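Local coordinates for protein Non-reducing end beta-L-arabinofuranosidase (Bacteroides thetaiotaomicron, PDB 5MQO) that probably hydrolyses glycosidic bonds in complex plant pectin, as a family GH127 glycoside hydrolase linked to aceric acidase activity, at residues N301-A305 with I386-F391; A308-A312 with R394-V398; L323-W327 with K403-L407. All blocks are in the same frame, centred on the assembly; numbering follows the deposited sequence.

The three contacts join two successive helix pairs of the catalytic domain. Interactions 1 and 2 follow the same interface between helices 297-314 and 382-399, their centres about 11 Å apart, and meet where Ala305 O lies 3.9 Å from Arg394 CG. Interaction 3 links the helices that come next in the chain, 317-333 and 402-416. Its centre is about 10 Å from that of interaction 1 and about 11 Å from that of interaction 2. Tyr304 CE2 packs 3.4 Å from Ile326 CG2, and Met395 CE lies 3.4 Å from Tyr404 OH, so the contacts form one continuous core. None of them includes a bound ligand.

Interaction 1: N301-A305 with I386-F391; sequences NYLYA and IGNMLF
Asn301, Tyr302, Tyr304 and Ala305 pack against Ile386, Gly387, Asn388, Leu390 and Phe391 in a buried contact between nearly parallel helices of the GH127 catalytic domain, whose family is known for an (alpha/alpha)6 barrel. The local axes approach to 8.0 Å at 14°, and Ala305 CA comes within 4.0 Å of Phe391 CA. Gly387, lacking a side chain, lets Asn301 CB settle 3.6 Å from Gly387 C. Asn301 ND2 comes beside Asn388 CB and near the Asn388 backbone N, two donors that do not bond each other; instead OD1 pairs with Tyr367 OH and ND2 with Ala384 O. Tyr302 CG stands anti to its carbonyl carbon, which swings the ring across the interface although its CB starts away from the other helix. One face of this ring covers Gly387 CA near the rim, while CE1 touches Leu390 CD1 at 3.8 Å. The hydroxyl rests 3.5 Å from Ile386 CG2 and hydrogen-bonds to Asn461 ND2, tying the pair to helix 458-466. At the other end, Phe391 CG is anti to the backbone N, and the ring slides under Tyr304. The edge of Tyr304 is turned toward the Phe391 face, the planes at 56° and the centroids 5.8 Å apart. Replacing the phenyl ring with an alanine here would probably open a gap beneath Tyr304 and leave its ring without its aromatic mate. The Tyr304 CB makes a CH-pi contact over the centre of the Phe391 ring, 3.6 Å from the centroid and 7° off the ring normal.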
ATOM      1  N   ASN A 301      -2.665  -8.814   7.636  1.00 44.36           N
ATOM      2  CA  ASN A 301      -1.565  -8.138   7.034  1.00 43.73           C
ATOM      3  C   ASN A 301      -0.899  -7.210   8.050  1.00 46.05           C
ATOM      4  O   ASN A 301       0.325  -7.193   8.107  1.00 47.06           O
ATOM      5  CB  ASN A 301      -2.015  -7.398   5.794  1.00 42.33           C
ATOM      6  CG  ASN A 301      -2.280  -8.314   4.617  1.00 42.51           C
ATOM      7  OD1 ASN A 301      -1.947  -9.502   4.623  1.00 42.21           O
ATOM      8  ND2 ASN A 301      -2.868  -7.744   3.568  1.00 43.36           N
ATOM      9  N   TYR A 302      -1.680  -6.494   8.871  1.00 47.14           N
ATOM     10  CA  TYR A 302      -1.105  -5.655   9.944  1.00 49.49           C
ATOM     11  C   TYR A 302      -0.329  -6.486  10.970  1.00 48.12           C
ATOM     12  O   TYR A 302       0.721  -6.053  11.421  1.00 45.76           O
ATOM     13  CB  TYR A 302      -2.161  -4.746  10.618  1.00 52.00           C
ATOM     14  CG  TYR A 302      -2.460  -3.480   9.833  1.00 54.30           C
ATOM     15  CD1 TYR A 302      -1.694  -2.350   9.999  1.00 59.10           C
ATOM     16  CD2 TYR A 302      -3.458  -3.435   8.895  1.00 56.03           C
ATOM     17  CE1 TYR A 302      -1.933  -1.187   9.267  1.00 61.12           C
ATOM     18  CE2 TYR A 302      -3.709  -2.289   8.165  1.00 59.97           C
ATOM     19  CZ  TYR A 302      -2.948  -1.160   8.354  1.00 62.06           C
ATOM     20  OH  TYR A 302      -3.199  -0.015   7.624  1.00 65.52           O
ATOM     21  N   LEU A 303      -0.829  -7.685  11.297  1.00 49.13           N
ATOM     22  CA  LEU A 303      -0.067  -8.661  12.113  1.00 48.72           C
ATOM     23  C   LEU A 303       1.251  -8.947  11.471  1.00 49.02           C
ATOM     24  O   LEU A 303       2.271  -8.804  12.117  1.00 50.58           O
ATOM     25  CB  LEU A 303      -0.793 -10.003  12.298  1.00 48.67           C
ATOM     26  CG  LEU A 303      -0.015 -11.226  12.845  1.00 48.66           C
ATOM     27  CD1 LEU A 303       0.502 -10.999  14.241  1.00 48.93           C
ATOM     28  CD2 LEU A 303      -0.877 -12.469  12.869  1.00 48.87           C
ATOM     29  N   TYR A 304       1.227  -9.345  10.199  1.00 48.98           N
ATOM     30  CA  TYR A 304       2.463  -9.765   9.524  1.00 50.23           C
ATOM     31  C   TYR A 304       3.516  -8.631   9.511  1.00 48.78           C
ATOM     32  O   TYR A 304       4.706  -8.865   9.773  1.00 45.81           O
ATOM     33  CB  TYR A 304       2.211 -10.348   8.103  1.00 49.17           C
ATOM     34  CG  TYR A 304       1.136 -11.389   8.032  1.00 47.84           C
ATOM     35  CD1 TYR A 304       0.934 -12.270   9.077  1.00 48.24           C
ATOM     36  CD2 TYR A 304       0.299 -11.484   6.914  1.00 48.61           C
ATOM     37  CE1 TYR A 304      -0.061 -13.214   9.034  1.00 48.23           C
ATOM     38  CE2 TYR A 304      -0.697 -12.450   6.856  1.00 48.77           C
ATOM     39  CZ  TYR A 304      -0.870 -13.309   7.928  1.00 47.55           C
ATOM     40  OH  TYR A 304      -1.837 -14.275   7.940  1.00 47.97           O
ATOM     41  N   ALA A 305       3.036  -7.425   9.251  1.00 48.22           N
ATOM     42  CA  ALA A 305       3.838  -6.226   9.322  1.00 50.25           C
ATOM     43  C   ALA A 305       4.491  -6.049  10.678  1.00 51.84           C
ATOM     44  O   ALA A 305       5.709  -5.848  10.770  1.00 51.65           O
ATOM     45  CB  ALA A 305       2.957  -5.024   9.045  1.00 51.50           C
ATOM     46  N   ILE A 386      -3.314  -1.600   2.001  1.00 49.01           N
ATOM     47  CA  ILE A 386      -2.321  -0.794   2.723  1.00 48.63           C
ATOM     48  C   ILE A 386      -1.520  -1.683   3.661  1.00 49.17           C
ATOM     49  O   ILE A 386      -0.348  -1.437   3.900  1.00 49.13           O
ATOM     50  CB  ILE A 386      -2.997   0.342   3.547  1.00 47.75           C
ATOM     51  CG1 ILE A 386      -3.645   1.359   2.600  1.00 47.04           C
ATOM     52  CG2 ILE A 386      -2.005   1.030   4.506  1.00 47.27           C
ATOM     53  CD1 ILE A 386      -4.497   2.410   3.276  1.00 47.17           C
ATOM     54  N   GLY A 387      -2.183  -2.679   4.231  1.00 48.25           N
ATOM     55  CA  GLY A 387      -1.520  -3.633   5.098  1.00 47.89           C
ATOM     56  C   GLY A 387      -0.468  -4.429   4.355  1.00 47.34           C
ATOM     57  O   GLY A 387       0.665  -4.523   4.804  1.00 47.04           O
ATOM     58  N   ASN A 388      -0.850  -4.996   3.215  1.00 47.56           N
ATOM     59  CA  ASN A 388       0.086  -5.730   2.367  1.00 46.81           C
ATOM     60  C   ASN A 388       1.263  -4.815   1.951  1.00 47.60           C
ATOM     61  O   ASN A 388       2.405  -5.272   1.875  1.00 49.32           O
ATOM     62  CB  ASN A 388      -0.630  -6.258   1.136  1.00 44.59           C
ATOM     63  CG  ASN A 388       0.170  -7.309   0.380  1.00 45.11           C
ATOM     64  OD1 ASN A 388       0.910  -8.126   0.954  1.00 45.83           O
ATOM     65  ND2 ASN A 388      -0.015  -7.326  -0.932  1.00 45.62           N
ATOM     66  N   MET A 389       0.982  -3.538   1.705  1.00 46.88           N
ATOM     67  CA  MET A 389       2.009  -2.575   1.334  1.00 48.75           C
ATOM     68  C   MET A 389       3.040  -2.358   2.463  1.00 48.99           C
ATOM     69  O   MET A 389       4.236  -2.434   2.235  1.00 47.98           O
ATOM     70  CB  MET A 389       1.345  -1.251   0.988  1.00 50.51           C
ATOM     71  CG  MET A 389       2.327  -0.170   0.587  1.00 52.81           C
ATOM     72  SD  MET A 389       1.565   1.432   0.358  1.00 53.79           S
ATOM     73  CE  MET A 389       3.010   2.450   0.514  1.00 55.54           C
ATOM     74  N   LEU A 390       2.539  -2.083   3.665  1.00 50.14           N
ATOM     75  CA  LEU A 390       3.349  -1.891   4.853  1.00 50.46           C
ATOM     76  C   LEU A 390       4.059  -3.188   5.310  1.00 49.78           C
ATOM     77  O   LEU A 390       5.174  -3.126   5.795  1.00 47.48           O
ATOM     78  CB  LEU A 390       2.495  -1.352   5.981  1.00 51.67           C
ATOM     79  CG  LEU A 390       1.787   0.000   5.877  1.00 53.66           C
ATOM     80  CD1 LEU A 390       0.791   0.142   7.038  1.00 55.40           C
ATOM     81  CD2 LEU A 390       2.743   1.170   5.891  1.00 54.85           C
ATOM     82  N   PHE A 391       3.423  -4.351   5.161  1.00 49.66           N
ATOM     83  CA  PHE A 391       4.124  -5.639   5.347  1.00 48.87           C
ATOM     84  C   PHE A 391       5.336  -5.683   4.409  1.00 49.06           C
ATOM     85  O   PHE A 391       6.471  -5.891   4.849  1.00 49.48           O
ATOM     86  CB  PHE A 391       3.172  -6.832   5.115  1.00 48.41           C
ATOM     87  CG  PHE A 391       3.820  -8.215   5.204  1.00 48.42           C
ATOM     88  CD1 PHE A 391       4.837  -8.513   6.121  1.00 48.47           C
ATOM     89  CD2 PHE A 391       3.355  -9.251   4.397  1.00 48.67           C
ATOM     90  CE1 PHE A 391       5.401  -9.791   6.201  1.00 47.57           C
ATOM     91  CE2 PHE A 391       3.923 -10.537   4.475  1.00 49.53           C
ATOM     92  CZ  PHE A 391       4.960 -10.798   5.374  1.00 48.88           C
TER

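Interaction 2: A308-A312 with R394-V398; sequences ADVYA and RMLEV
Asp309 and Arg394 form a buried salt bridge between helices 297-314 and 382-399, whose local axes are 9.6 Å apart and inclined at 18°. The Arg394 NE-H points almost straight at Asp309 OD2, 3.1 Å away with an angle of 173° at the hydrogen. The acceptor lies in the guanidinium plane, at its edge, whereas the donor reaches OD2 from above the carboxylate plane, 39° out of it. A bend at chi2 turns the arginine chain toward this oxygen and brings its CG alongside Asp309 OD1. That second oxygen is taken by Arg253 NH2 from helix 243-255, so each carboxylate oxygen has its own arginine. Apolar contacts flank the bridge. Ala308 CB meets Arg394 CB at 3.6 Å, and the two methyls of Val398 divide the remaining work: CG1 abuts the edge of the Tyr311 ring close to its plane, while CG2 touches Ala312 CB at 4.0 Å. Met320 of helix 317-333 closes over Tyr311, Met395 and Val398. With one carboxylate gripped by two arginines inside an apolar surround, Asp309 is likely to stay ionised and to fix the facing helices by charge as well as by shape.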
ATOM      1  N   ALA A 308       7.272  -8.437  11.463  1.00 47.56           N
ATOM      2  CA  ALA A 308       8.483  -8.075  10.757  1.00 46.96           C
ATOM      3  C   ALA A 308       9.209  -6.998  11.502  1.00 48.06           C
ATOM      4  O   ALA A 308      10.428  -7.027  11.616  1.00 46.91           O
ATOM      5  CB  ALA A 308       8.168  -7.608   9.365  1.00 46.68           C
ATOM      6  N   ASP A 309       8.439  -6.058  12.032  1.00 50.85           N
ATOM      7  CA  ASP A 309       8.976  -5.034  12.928  1.00 50.81           C
ATOM      8  C   ASP A 309       9.627  -5.606  14.201  1.00 51.68           C
ATOM      9  O   ASP A 309      10.705  -5.160  14.598  1.00 53.12           O
ATOM     10  CB  ASP A 309       7.896  -3.990  13.259  1.00 50.14           C
ATOM     11  CG  ASP A 309       7.914  -2.819  12.306  1.00 50.02           C
ATOM     12  OD1 ASP A 309       8.977  -2.573  11.695  1.00 47.57           O
ATOM     13  OD2 ASP A 309       6.879  -2.128  12.191  1.00 51.61           O
ATOM     14  N   VAL A 310       9.016  -6.613  14.819  1.00 53.36           N
ATOM     15  CA  VAL A 310       9.666  -7.291  15.955  1.00 53.06           C
ATOM     16  C   VAL A 310      10.907  -8.017  15.485  1.00 54.35           C
ATOM     17  O   VAL A 310      11.956  -7.905  16.137  1.00 55.22           O
ATOM     18  CB  VAL A 310       8.727  -8.239  16.719  1.00 52.77           C
ATOM     19  CG1 VAL A 310       9.503  -9.109  17.729  1.00 51.84           C
ATOM     20  CG2 VAL A 310       7.643  -7.407  17.409  1.00 52.95           C
ATOM     21  N   TYR A 311      10.819  -8.700  14.336  1.00 54.92           N
ATOM     22  CA  TYR A 311      11.995  -9.387  13.786  1.00 54.52           C
ATOM     23  C   TYR A 311      13.164  -8.420  13.573  1.00 53.65           C
ATOM     24  O   TYR A 311      14.301  -8.757  13.876  1.00 53.95           O
ATOM     25  CB  TYR A 311      11.690 -10.153  12.495  1.00 55.48           C
ATOM     26  CG  TYR A 311      12.958 -10.707  11.939  1.00 57.44           C
ATOM     27  CD1 TYR A 311      13.516 -11.881  12.454  1.00 59.37           C
ATOM     28  CD2 TYR A 311      13.680  -9.993  10.974  1.00 58.43           C
ATOM     29  CE1 TYR A 311      14.735 -12.361  11.977  1.00 61.30           C
ATOM     30  CE2 TYR A 311      14.888 -10.460  10.492  1.00 59.65           C
ATOM     31  CZ  TYR A 311      15.405 -11.631  10.986  1.00 62.22           C
ATOM     32  OH  TYR A 311      16.597 -12.021  10.470  1.00 66.11           O
ATOM     33  N   ALA A 312      12.878  -7.218  13.074  1.00 53.55           N
ATOM     34  CA  ALA A 312      13.917  -6.202  12.858  1.00 54.73           C
ATOM     35  C   ALA A 312      14.772  -5.946  14.096  1.00 54.84           C
ATOM     36  O   ALA A 312      15.948  -5.623  13.970  1.00 52.09           O
ATOM     37  CB  ALA A 312      13.296  -4.891  12.412  1.00 53.90           C
ATOM     38  N   ARG A 394       8.327  -3.395   5.363  1.00 48.90           N
ATOM     39  CA  ARG A 394       9.147  -3.924   6.454  1.00 49.57           C
ATOM     40  C   ARG A 394      10.035  -5.065   5.962  1.00 50.41           C
ATOM     41  O   ARG A 394      11.237  -5.121   6.273  1.00 50.31           O
ATOM     42  CB  ARG A 394       8.288  -4.420   7.593  1.00 50.88           C
ATOM     43  CG  ARG A 394       7.945  -3.383   8.647  1.00 52.88           C
ATOM     44  CD  ARG A 394       7.040  -2.316   8.115  1.00 54.19           C
ATOM     45  NE  ARG A 394       6.585  -1.423   9.160  1.00 55.05           N
ATOM     46  CZ  ARG A 394       6.053  -0.228   8.931  1.00 55.93           C
ATOM     47  NH1 ARG A 394       5.866   0.234   7.693  1.00 56.31           N
ATOM     48  NH2 ARG A 394       5.685   0.513   9.963  1.00 58.07           N
ATOM     49  N   MET A 395       9.458  -5.948   5.155  1.00 50.17           N
ATOM     50  CA  MET A 395      10.246  -7.041   4.574  1.00 50.33           C
ATOM     51  C   MET A 395      11.402  -6.526   3.688  1.00 49.45           C
ATOM     52  O   MET A 395      12.512  -7.064   3.738  1.00 48.91           O
ATOM     53  CB  MET A 395       9.351  -8.013   3.812  1.00 49.05           C
ATOM     54  CG  MET A 395       8.330  -8.714   4.706  1.00 48.97           C
ATOM     55  SD  MET A 395       8.993  -9.892   5.894  1.00 47.72           S
ATOM     56  CE  MET A 395       9.540 -11.179   4.783  1.00 48.77           C
ATOM     57  N   LEU A 396      11.151  -5.479   2.916  1.00 48.43           N
ATOM     58  CA  LEU A 396      12.230  -4.801   2.210  1.00 49.44           C
ATOM     59  C   LEU A 396      13.346  -4.363   3.172  1.00 51.14           C
ATOM     60  O   LEU A 396      14.515  -4.715   2.948  1.00 50.19           O
ATOM     61  CB  LEU A 396      11.722  -3.589   1.429  1.00 48.31           C
ATOM     62  CG  LEU A 396      12.757  -2.794   0.611  1.00 47.75           C
ATOM     63  CD1 LEU A 396      13.339  -3.633  -0.532  1.00 48.13           C
ATOM     64  CD2 LEU A 396      12.098  -1.536   0.069  1.00 47.06           C
ATOM     65  N   GLU A 397      12.993  -3.627   4.231  1.00 52.16           N
ATOM     66  CA  GLU A 397      14.017  -3.034   5.135  1.00 56.30           C
ATOM     67  C   GLU A 397      14.829  -4.126   5.897  1.00 56.16           C
ATOM     68  O   GLU A 397      16.024  -4.022   6.057  1.00 55.30           O
ATOM     69  CB  GLU A 397      13.393  -1.977   6.086  1.00 57.09           C
ATOM     70  CG  GLU A 397      12.686  -0.821   5.353  1.00 57.72           C
ATOM     71  CD  GLU A 397      12.797   0.564   6.008  1.00 59.20           C
ATOM     72  OE1 GLU A 397      12.543   0.764   7.236  1.00 59.55           O
ATOM     73  OE2 GLU A 397      13.135   1.496   5.253  1.00 58.51           O
ATOM     74  N   VAL A 398      14.161  -5.190   6.305  1.00 56.72           N
ATOM     75  CA  VAL A 398      14.794  -6.343   6.937  1.00 57.17           C
ATOM     76  C   VAL A 398      15.669  -7.230   6.036  1.00 56.43           C
ATOM     77  O   VAL A 398      16.503  -7.963   6.558  1.00 55.84           O
ATOM     78  CB  VAL A 398      13.680  -7.225   7.544  1.00 58.67           C
ATOM     79  CG1 VAL A 398      14.137  -8.638   7.821  1.00 60.63           C
ATOM     80  CG2 VAL A 398      13.133  -6.583   8.808  1.00 58.42           C
TER

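Interaction 3: L323-W327 with K403-L407; sequences LTSIW and KYAEL
Trp327 reaches from helix 317-333 into a niche formed by Lys403, Tyr404 and Leu407 of helix 402-416, and its indole carries nearly all of this contact. The helices themselves are far apart, their local axes 13.8 Å from each other at 47°, and the nearest CA atoms, of Trp327 and Tyr404, are still 9.4 Å apart. With its CG anti to the backbone N (chi1 174°), the indole extends across that distance.

The aromatic part is an edge-to-face pair. The edge of Tyr404 is directed at a face of Trp327, the planes standing at 69° and the centroid of the five-membered ring 4.7 Å from that of the phenol. Tyr404 CE1 lies 3.5 Å from Trp327 CE2, with CD1 close to Trp327 NE1; CE1 stands over the five-membered ring, and so off the centre of the whole indole.

Among the aliphatic groups, Leu407 CD1 meets the indole at its edge, near the ring plane, 3.3 Å from Trp327 CZ2. Lys403 comes from the same side as Tyr404, extended beyond CG, and draws its methylenes along the six-membered ring, with CE 3.7 Å from Trp327 CH2.

Of the polar ends, Lys403 NZ stops obliquely by Trp327 CZ3, at 3.3 Å, and Tyr404 OH loosely touches Thr324 CG2 at 4.0 Å. Trp327 NE1 donates to Asn392 OD1, which should fix the rotation of the indole, and Thr324 OG1 bonds back to Met320 O within its own helix.

Asn392 belongs to helix 382-399, which flanks the contact and packs on Tyr404 and Leu407. Leu323 and Ile326 touch helix 297-314, while Glu406 forms a salt bridge with Arg534 on strand 529-535, joining helix 402-416 to the beta-rich part of the chain.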
ATOM      1  N   LEU A 323       7.259 -15.674   8.314  1.00 49.48           N
ATOM      2  CA  LEU A 323       6.919 -14.512   7.479  1.00 49.90           C
ATOM      3  C   LEU A 323       7.174 -14.786   6.020  1.00 50.27           C
ATOM      4  O   LEU A 323       6.381 -14.343   5.187  1.00 53.22           O
ATOM      5  CB  LEU A 323       7.643 -13.243   7.919  1.00 50.02           C
ATOM      6  CG  LEU A 323       7.211 -12.643   9.269  1.00 51.21           C
ATOM      7  CD1 LEU A 323       8.162 -11.509   9.669  1.00 52.14           C
ATOM      8  CD2 LEU A 323       5.759 -12.174   9.258  1.00 51.08           C
ATOM      9  N   THR A 324       8.225 -15.552   5.695  1.00 49.90           N
ATOM     10  CA  THR A 324       8.503 -15.888   4.270  1.00 48.00           C
ATOM     11  C   THR A 324       7.560 -16.926   3.642  1.00 45.58           C
ATOM     12  O   THR A 324       7.268 -16.786   2.500  1.00 46.21           O
ATOM     13  CB  THR A 324       9.995 -16.218   3.971  1.00 47.00           C
ATOM     14  OG1 THR A 324      10.452 -17.279   4.796  1.00 50.76           O
ATOM     15  CG2 THR A 324      10.846 -15.064   4.283  1.00 46.43           C
ATOM     16  N   SER A 325       7.036 -17.916   4.342  1.00 45.90           N
ATOM     17  CA  SER A 325       6.001 -18.753   3.687  1.00 49.35           C
ATOM     18  C   SER A 325       4.629 -18.069   3.643  1.00 47.95           C
ATOM     19  O   SER A 325       3.839 -18.350   2.752  1.00 46.50           O
ATOM     20  CB  SER A 325       5.911 -20.216   4.201  1.00 51.65           C
ATOM     21  OG  SER A 325       5.991 -20.242   5.595  1.00 54.66           O
ATOM     22  N   ILE A 326       4.353 -17.182   4.594  1.00 48.40           N
ATOM     23  CA  ILE A 326       3.105 -16.403   4.580  1.00 47.84           C
ATOM     24  C   ILE A 326       3.156 -15.404   3.403  1.00 48.01           C
ATOM     25  O   ILE A 326       2.170 -15.240   2.678  1.00 48.03           O
ATOM     26  CB  ILE A 326       2.856 -15.677   5.937  1.00 46.10           C
ATOM     27  CG1 ILE A 326       2.645 -16.695   7.029  1.00 46.22           C
ATOM     28  CG2 ILE A 326       1.602 -14.801   5.900  1.00 45.96           C
ATOM     29  CD1 ILE A 326       2.541 -16.096   8.417  1.00 47.31           C
ATOM     30  N   TRP A 327       4.295 -14.735   3.228  1.00 47.07           N
ATOM     31  CA  TRP A 327       4.428 -13.765   2.147  1.00 46.94           C
ATOM     32  C   TRP A 327       4.226 -14.535   0.864  1.00 47.55           C
ATOM     33  O   TRP A 327       3.400 -14.179   0.047  1.00 48.04           O
ATOM     34  CB  TRP A 327       5.795 -13.057   2.165  1.00 45.41           C
ATOM     35  CG  TRP A 327       6.011 -12.160   0.995  1.00 43.45           C
ATOM     36  CD1 TRP A 327       5.627 -10.864   0.877  1.00 43.37           C
ATOM     37  CD2 TRP A 327       6.663 -12.502  -0.229  1.00 44.46           C
ATOM     38  NE1 TRP A 327       5.985 -10.369  -0.364  1.00 43.67           N
ATOM     39  CE2 TRP A 327       6.624 -11.363  -1.061  1.00 44.95           C
ATOM     40  CE3 TRP A 327       7.276 -13.668  -0.714  1.00 46.01           C
ATOM     41  CZ2 TRP A 327       7.192 -11.357  -2.364  1.00 45.62           C
ATOM     42  CZ3 TRP A 327       7.837 -13.662  -2.016  1.00 45.65           C
ATOM     43  CH2 TRP A 327       7.786 -12.514  -2.818  1.00 45.50           C
ATOM     44  N   LYS A 403      12.392  -7.585  -4.464  1.00 56.07           N
ATOM     45  CA  LYS A 403      11.099  -8.192  -4.745  1.00 56.48           C
ATOM     46  C   LYS A 403      10.009  -7.698  -3.782  1.00 55.59           C
ATOM     47  O   LYS A 403       8.841  -7.658  -4.147  1.00 57.50           O
ATOM     48  CB  LYS A 403      11.197  -9.718  -4.738  1.00 57.48           C
ATOM     49  CG  LYS A 403      11.219 -10.348  -3.356  1.00 57.43           C
ATOM     50  CD  LYS A 403      11.592 -11.811  -3.424  1.00 57.12           C
ATOM     51  CE  LYS A 403      11.396 -12.500  -2.083  1.00 57.81           C
ATOM     52  NZ  LYS A 403      11.144 -13.950  -2.295  1.00 58.11           N
ATOM     53  N   TYR A 404      10.390  -7.328  -2.564  1.00 52.84           N
ATOM     54  CA  TYR A 404       9.448  -6.719  -1.640  1.00 51.38           C
ATOM     55  C   TYR A 404       9.115  -5.290  -2.056  1.00 50.78           C
ATOM     56  O   TYR A 404       7.980  -4.854  -1.897  1.00 51.03           O
ATOM     57  CB  TYR A 404       9.984  -6.763  -0.204  1.00 51.76           C
ATOM     58  CG  TYR A 404      10.181  -8.171   0.328  1.00 51.43           C
ATOM     59  CD1 TYR A 404       9.081  -9.035   0.506  1.00 50.77           C
ATOM     60  CD2 TYR A 404      11.450  -8.651   0.634  1.00 49.46           C
ATOM     61  CE1 TYR A 404       9.255 -10.317   0.989  1.00 49.98           C
ATOM     62  CE2 TYR A 404      11.626  -9.930   1.100  1.00 49.83           C
ATOM     63  CZ  TYR A 404      10.529 -10.752   1.281  1.00 51.22           C
ATOM     64  OH  TYR A 404      10.707 -12.021   1.752  1.00 53.09           O
ATOM     65  N   ALA A 405      10.088  -4.568  -2.605  1.00 50.80           N
ATOM     66  CA  ALA A 405       9.813  -3.245  -3.179  1.00 51.68           C
ATOM     67  C   ALA A 405       8.784  -3.236  -4.337  1.00 50.95           C
ATOM     68  O   ALA A 405       7.997  -2.279  -4.451  1.00 53.60           O
ATOM     69  CB  ALA A 405      11.105  -2.559  -3.610  1.00 52.49           C
ATOM     70  N   GLU A 406       8.796  -4.273  -5.171  1.00 49.25           N
ATOM     71  CA  GLU A 406       7.813  -4.435  -6.249  1.00 50.97           C
ATOM     72  C   GLU A 406       6.375  -4.413  -5.719  1.00 51.42           C
ATOM     73  O   GLU A 406       5.503  -3.702  -6.251  1.00 52.77           O
ATOM     74  CB  GLU A 406       8.068  -5.760  -6.981  1.00 52.25           C
ATOM     75  CG  GLU A 406       7.274  -5.996  -8.260  1.00 52.72           C
ATOM     76  CD  GLU A 406       7.483  -4.943  -9.324  1.00 54.37           C
ATOM     77  OE1 GLU A 406       8.628  -4.483  -9.520  1.00 56.31           O
ATOM     78  OE2 GLU A 406       6.492  -4.566  -9.979  1.00 57.73           O
ATOM     79  N   LEU A 407       6.151  -5.153  -4.640  1.00 51.54           N
ATOM     80  CA  LEU A 407       4.839  -5.229  -3.997  1.00 51.75           C
ATOM     81  C   LEU A 407       4.384  -3.947  -3.352  1.00 51.09           C
ATOM     82  O   LEU A 407       3.187  -3.625  -3.400  1.00 49.76           O
ATOM     83  CB  LEU A 407       4.806  -6.401  -3.006  1.00 52.84           C
ATOM     84  CG  LEU A 407       4.575  -7.634  -3.909  1.00 53.66           C
ATOM     85  CD1 LEU A 407       5.406  -8.803  -3.508  1.00 56.20           C
ATOM     86  CD2 LEU A 407       3.101  -8.004  -3.957  1.00 52.56           C
TER